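Local structure of phospholipase C-beta (PLC-beta) (3QR0) at residues S336-Y341 against A597-C602; S580-P585 against C602-M607. The protein is a calcium-binding, multidomain phospholipase C of the beta class, built around a TIM-barrel core with PH, EF-hand-like and C2 modules. One frame throughout, in Å; residues are numbered along the deposited sequence.

Overall arrangement
The two contacts lie side by side in the TIM-barrel core, their centres about 9 Å apart, and both are largely buried. Interaction 1 joins the X and Y halves of the barrel across more than 250 residues of sequence, where the loops after strands 332-334 and 595-596 meet; its chemistry is a short backbone bridge, a histidine-asparagine bond and ordered water, with a calcium ion beside it. Interaction 2 stays within the Y half and fastens the loop before helix 586-589 to the start of helix 605-613 through a carboxylate and close apolar packing. Cys602 belongs to both, and Asn582 OD1 lies 2.7 Å from Asn599 N, tying one contact to the other.

Interaction 1 (S336-Y341 against A597-C602). With CA (calcium ion), chain B.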
loop_
_atom_site.group_PDB
_atom_site.type_symbol
_atom_site.label_atom_id
_atom_site.label_comp_id
_atom_site.label_asym_id
_atom_site.label_seq_id
_atom_site.Cartn_x
_atom_site.Cartn_y
_atom_site.Cartn_z
ATOM N N SER A 336 4.057 -0.416 -10.927
ATOM C CA SER A 336 4.779 0.433 -11.879
ATOM C C SER A 336 4.541 1.941 -11.727
ATOM O O SER A 336 3.404 2.396 -11.558
ATOM C CB SER A 336 4.404 0.031 -13.305
ATOM O OG SER A 336 4.741 -1.320 -13.552
ATOM N N SER A 337 5.632 2.700 -11.840
ATOM C CA SER A 337 5.634 4.151 -11.690
ATOM C C SER A 337 5.959 4.860 -13.013
ATOM O O SER A 337 6.850 4.435 -13.744
ATOM C CB SER A 337 6.674 4.537 -10.636
ATOM O OG SER A 337 7.030 5.899 -10.734
ATOM N N HIS A 338 5.236 5.943 -13.302
ATOM C CA HIS A 338 5.482 6.797 -14.478
ATOM C C HIS A 338 6.248 8.080 -14.103
ATOM O O HIS A 338 5.994 8.657 -13.040
ATOM C CB HIS A 338 4.147 7.199 -15.125
ATOM C CG HIS A 338 4.285 8.234 -16.203
ATOM N ND1 HIS A 338 3.805 9.519 -16.073
ATOM C CD2 HIS A 338 4.857 8.171 -17.428
ATOM C CE1 HIS A 338 4.074 10.202 -17.172
ATOM N NE2 HIS A 338 4.714 9.407 -18.010
ATOM N N ASN A 339 7.128 8.545 -15.006
ATOM C CA ASN A 339 7.996 9.735 -14.790
ATOM C C ASN A 339 8.317 9.877 -13.308
ATOM O O ASN A 339 7.960 10.863 -12.652
ATOM C CB ASN A 339 7.374 11.035 -15.350
ATOM C CG ASN A 339 7.522 11.180 -16.876
ATOM O OD1 ASN A 339 8.196 10.386 -17.540
ATOM N ND2 ASN A 339 6.891 12.215 -17.429
ATOM N N THR A 340 8.995 8.854 -12.807
ATOM C CA THR A 340 9.211 8.632 -11.382
ATOM C C THR A 340 9.936 9.792 -10.707
ATOM O O THR A 340 9.686 10.098 -9.538
ATOM C CB THR A 340 10.037 7.342 -11.189
ATOM O OG1 THR A 340 9.447 6.285 -11.959
ATOM C CG2 THR A 340 10.108 6.938 -9.713
ATOM N N TYR A 341 10.831 10.427 -11.462
ATOM C CA TYR A 341 11.610 11.579 -11.001
ATOM C C TYR A 341 10.779 12.799 -10.573
ATOM O O TYR A 341 11.263 13.624 -9.802
ATOM C CB TYR A 341 12.645 11.997 -12.073
ATOM C CG TYR A 341 12.038 12.334 -13.420
ATOM C CD1 TYR A 341 11.700 13.646 -13.740
ATOM C CD2 TYR A 341 11.800 11.342 -14.370
ATOM C CE1 TYR A 341 11.138 13.964 -14.963
ATOM C CE2 TYR A 341 11.232 11.647 -15.590
ATOM C CZ TYR A 341 10.905 12.965 -15.885
ATOM O OH TYR A 341 10.341 13.281 -17.094
ATOM N N ALA A 597 1.697 1.893 -15.504
ATOM C CA ALA A 597 2.452 2.960 -14.832
ATOM C C ALA A 597 1.595 4.130 -14.341
ATOM O O ALA A 597 0.769 4.681 -15.076
ATOM C CB ALA A 597 3.559 3.477 -15.739
ATOM N N LEU A 598 1.810 4.510 -13.087
ATOM C CA LEU A 598 1.039 5.569 -12.458
ATOM C C LEU A 598 1.961 6.642 -11.905
ATOM O O LEU A 598 3.120 6.382 -11.579
ATOM C CB LEU A 598 0.174 4.991 -11.335
ATOM C CG LEU A 598 -0.794 3.880 -11.758
ATOM C CD1 LEU A 598 -1.371 3.174 -10.542
ATOM C CD2 LEU A 598 -1.899 4.456 -12.636
ATOM N N ASN A 599 1.433 7.852 -11.792
ATOM C CA ASN A 599 2.138 8.934 -11.133
ATOM C C ASN A 599 2.007 8.784 -9.619
ATOM O O ASN A 599 0.958 9.082 -9.055
ATOM C CB ASN A 599 1.587 10.279 -11.602
ATOM C CG ASN A 599 1.854 10.528 -13.071
ATOM O OD1 ASN A 599 2.982 10.387 -13.539
ATOM N ND2 ASN A 599 0.818 10.897 -13.806
ATOM N N PHE A 600 3.084 8.338 -8.975
ATOM C CA PHE A 600 3.077 8.032 -7.540
ATOM C C PHE A 600 2.901 9.257 -6.649
ATOM O O PHE A 600 2.520 9.115 -5.487
ATOM C CB PHE A 600 4.338 7.250 -7.133
ATOM C CG PHE A 600 4.176 5.761 -7.226
ATOM C CD1 PHE A 600 3.772 5.170 -8.412
ATOM C CD2 PHE A 600 4.406 4.951 -6.126
ATOM C CE1 PHE A 600 3.606 3.802 -8.499
ATOM C CE2 PHE A 600 4.251 3.579 -6.210
ATOM C CZ PHE A 600 3.844 3.003 -7.389
ATOM N N GLN A 601 3.162 10.447 -7.192
ATOM C CA GLN A 601 3.033 11.688 -6.431
ATOM C C GLN A 601 1.599 12.205 -6.359
ATOM O O GLN A 601 1.318 13.128 -5.601
ATOM C CB GLN A 601 3.934 12.785 -7.020
ATOM C CG GLN A 601 3.480 13.356 -8.363
ATOM C CD GLN A 601 4.020 12.600 -9.563
ATOM O OE1 GLN A 601 4.152 11.365 -9.548
ATOM N NE2 GLN A 601 4.334 13.338 -10.618
ATOM N N CYS A 602 0.703 11.635 -7.162
ATOM C CA CYS A 602 -0.689 12.070 -7.183
ATOM C C CYS A 602 -1.549 11.040 -6.470
ATOM O O CYS A 602 -1.809 9.971 -7.008
ATOM C CB CYS A 602 -1.171 12.257 -8.616
ATOM S SG CYS A 602 -2.877 12.850 -8.759
HETATM CA CA CA B . 8.874 9.989 -19.678
HETATM O O HOH W 1 5.595 8.139 -10.391
HETATM O O HOH W 2 6.521 9.598 -20.173
HETATM O O HOH W 3 5.298 11.720 -12.788
HETATM O O HOH W 4 7.754 12.005 -20.532
#
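Asn599 OD1 is gripped by two partners: His338 ND1 donates to it over 2.8 Å, and water 3 lies within hydrogen-bonding distance. The bond from ND1 is fairly straight (161°) and runs close to the imidazole plane, whereas the ring and amide planes are turned 58° apart. His338 and Asn599 point the same way, each from its own half of the TIM barrel, where the loop after strand 332-334 in the X half meets the loop after strand 595-596 in the Y half. Next to this pair the backbones form a single bridge: Leu598 N donates to Ser336 O (3.1 Å), and His338 N to Leu598 O (2.8 Å). With CG anti to its backbone N (chi1 171°), His338 runs alongside Asn599 while its CB rests on Ala597 CB at 3.8 Å. Phe600 packs on the same loop as His338, bringing the edge of its ring to Ser336 O and placing CD1 near Ser337 CB. Water 1 spans the loops, joining Ser337 OG and His338 O to Phe600 N. The imidazole thus has both nitrogens engaged, for NE2 meets water 2, a calcium ligand. Glu368, Asp370 and Glu417 also bind this calcium. CG of Asn339 lies 3.4 Å above one face of the His338 ring, toward its rim, while Asn339 OD1 reaches the calcium ion directly at 2.3 Å.

Interaction 2 (S580-P585 against C602-M607); sequences SSNYVP and CFDIAM
Asn582 presses its CB against Ala606 CB at 3.4 Å, and from there its side chain crosses that of Asp604 at about a right angle. CG, set anti to the carbonyl carbon (chi1 -71°), stands near the carboxylate and divides the amide between two tasks. ND2 donates to Asp604 OD1 at 3.1 Å in an almost straight bond (174°); the acceptor lies in the amide plane, but the donor meets OD1 on its syn side, somewhat out of the carboxylate plane. The same ND2 packs against Met607 CG, and OD1 turns the other way to accept from Asn599 N. Asn582 also donates through its backbone: N reaches the syn lone pair of Asp604 OD2 at 2.9 Å, so backbone and side chain of one residue hold both oxygens of one carboxylate.

That carboxylate belongs to the N-cap of helix 605-613, the first helix after strand 595-596 in the Y half of the TIM barrel. Asp604 OD1 accepts a weak capping bond from Met607 N, and the positive end of the helix dipole would be expected to favour its negative charge. Water 5 extends the network, donating to Asn582 O and, weakly, to Asp604 OD2 while accepting from Ala606 N.

In the first turn of the helix the packing is mostly carbon against the loop. Ala606 CB comes unusually near Tyr583 O (3.0 Å), a tight contact, with Pro585 CD against it at 3.9 Å. Val584 CG2 touches Ile605 CD1 nearby, close to a glycerol, probably from the crystallisation liquor, that hydrogen-bonds to Asn582 O and Val584 N. Before the cap, Cys602 sends its thiol beside the loop, SG lying 3.9 Å from Ser581 CA, while its CB makes a similarly short approach to Ser580 O.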
loop_
_atom_site.group_PDB
_atom_site.type_symbol
_atom_site.label_atom_id
_atom_site.label_comp_id
_atom_site.label_asym_id
_atom_site.label_seq_id
_atom_site.Cartn_x
_atom_site.Cartn_y
_atom_site.Cartn_z
ATOM N N SER A 580 -0.510 15.568 -13.381
ATOM C CA SER A 580 -0.042 14.266 -12.904
ATOM C C SER A 580 -1.173 13.378 -12.389
ATOM O O SER A 580 -0.940 12.441 -11.621
ATOM C CB SER A 580 1.081 14.422 -11.867
ATOM O OG SER A 580 2.105 15.275 -12.366
ATOM N N SER A 581 -2.390 13.652 -12.857
ATOM C CA SER A 581 -3.538 12.813 -12.564
ATOM C C SER A 581 -3.341 11.452 -13.231
ATOM O O SER A 581 -2.545 11.316 -14.159
ATOM C CB SER A 581 -4.825 13.472 -13.069
ATOM O OG SER A 581 -4.799 13.600 -14.480
ATOM N N ASN A 582 -4.061 10.451 -12.741
ATOM C CA ASN A 582 -3.919 9.077 -13.207
ATOM C C ASN A 582 -5.204 8.497 -13.777
ATOM O O ASN A 582 -6.295 8.876 -13.359
ATOM C CB ASN A 582 -3.513 8.190 -12.032
ATOM C CG ASN A 582 -2.100 8.443 -11.571
ATOM O OD1 ASN A 582 -1.162 8.351 -12.360
ATOM N ND2 ASN A 582 -1.935 8.753 -10.284
ATOM N N TYR A 583 -5.063 7.557 -14.708
ATOM C CA TYR A 583 -6.152 6.635 -15.039
ATOM C C TYR A 583 -6.292 5.569 -13.952
ATOM O O TYR A 583 -5.348 5.296 -13.208
ATOM C CB TYR A 583 -5.927 5.949 -16.389
ATOM C CG TYR A 583 -4.518 5.454 -16.630
ATOM C CD1 TYR A 583 -3.727 6.033 -17.614
ATOM C CD2 TYR A 583 -3.973 4.406 -15.885
ATOM C CE1 TYR A 583 -2.432 5.590 -17.847
ATOM C CE2 TYR A 583 -2.670 3.965 -16.112
ATOM C CZ TYR A 583 -1.911 4.565 -17.097
ATOM O OH TYR A 583 -0.622 4.142 -17.344
ATOM N N VAL A 584 -7.472 4.966 -13.875
ATOM C CA VAL A 584 -7.700 3.840 -12.983
ATOM C C VAL A 584 -7.044 2.604 -13.605
ATOM O O VAL A 584 -7.344 2.255 -14.747
ATOM C CB VAL A 584 -9.205 3.598 -12.757
ATOM C CG1 VAL A 584 -9.426 2.354 -11.919
ATOM C CG2 VAL A 584 -9.834 4.817 -12.086
ATOM N N PRO A 585 -6.125 1.955 -12.866
ATOM C CA PRO A 585 -5.300 0.901 -13.460
ATOM C C PRO A 585 -6.062 -0.361 -13.890
ATOM O O PRO A 585 -5.631 -1.032 -14.826
ATOM C CB PRO A 585 -4.280 0.586 -12.362
ATOM C CG PRO A 585 -4.927 1.037 -11.100
ATOM C CD PRO A 585 -5.765 2.209 -11.460
ATOM N N CYS A 602 0.703 11.635 -7.162
ATOM C CA CYS A 602 -0.689 12.070 -7.183
ATOM C C CYS A 602 -1.549 11.040 -6.470
ATOM O O CYS A 602 -1.809 9.971 -7.008
ATOM C CB CYS A 602 -1.171 12.257 -8.616
ATOM S SG CYS A 602 -2.877 12.850 -8.759
ATOM N N PHE A 603 -2.000 11.385 -5.266
ATOM C CA PHE A 603 -2.766 10.466 -4.422
ATOM C C PHE A 603 -4.255 10.483 -4.741
ATOM O O PHE A 603 -5.096 10.653 -3.860
ATOM C CB PHE A 603 -2.509 10.774 -2.950
ATOM C CG PHE A 603 -1.102 10.453 -2.513
ATOM C CD1 PHE A 603 -0.682 9.132 -2.425
ATOM C CD2 PHE A 603 -0.196 11.462 -2.229
ATOM C CE1 PHE A 603 0.613 8.821 -2.037
ATOM C CE2 PHE A 603 1.108 11.161 -1.844
ATOM C CZ PHE A 603 1.508 9.841 -1.747
ATOM N N ASP A 604 -4.568 10.290 -6.016
ATOM C CA ASP A 604 -5.947 10.194 -6.459
ATOM C C ASP A 604 -6.434 8.745 -6.318
ATOM O O ASP A 604 -5.700 7.882 -5.829
ATOM C CB ASP A 604 -6.099 10.726 -7.891
ATOM C CG ASP A 604 -5.225 9.997 -8.918
ATOM O OD1 ASP A 604 -4.438 9.083 -8.560
ATOM O OD2 ASP A 604 -5.335 10.364 -10.108
ATOM N N ILE A 605 -7.675 8.487 -6.722
ATOM C CA ILE A 605 -8.256 7.142 -6.589
ATOM C C ILE A 605 -7.334 6.046 -7.159
ATOM O O ILE A 605 -7.158 4.989 -6.545
ATOM C CB ILE A 605 -9.691 7.080 -7.202
ATOM C CG1 ILE A 605 -10.313 5.684 -7.022
ATOM C CG2 ILE A 605 -9.679 7.509 -8.669
ATOM C CD1 ILE A 605 -9.965 4.689 -8.120
ATOM N N ALA A 606 -6.717 6.318 -8.305
ATOM C CA ALA A 606 -5.840 5.348 -8.960
ATOM C C ALA A 606 -4.675 4.901 -8.072
ATOM O O ALA A 606 -4.408 3.707 -7.956
ATOM C CB ALA A 606 -5.312 5.916 -10.259
ATOM N N MET A 607 -3.989 5.856 -7.446
ATOM C CA MET A 607 -2.868 5.532 -6.560
ATOM C C MET A 607 -3.316 4.863 -5.261
ATOM O O MET A 607 -2.667 3.935 -4.787
ATOM C CB MET A 607 -2.008 6.770 -6.254
ATOM C CG MET A 607 -0.889 7.017 -7.267
ATOM S SD MET A 607 0.137 5.564 -7.607
ATOM C CE MET A 607 0.860 5.253 -6.002
HETATM O O HOH W 5 -7.483 8.416 -10.562
#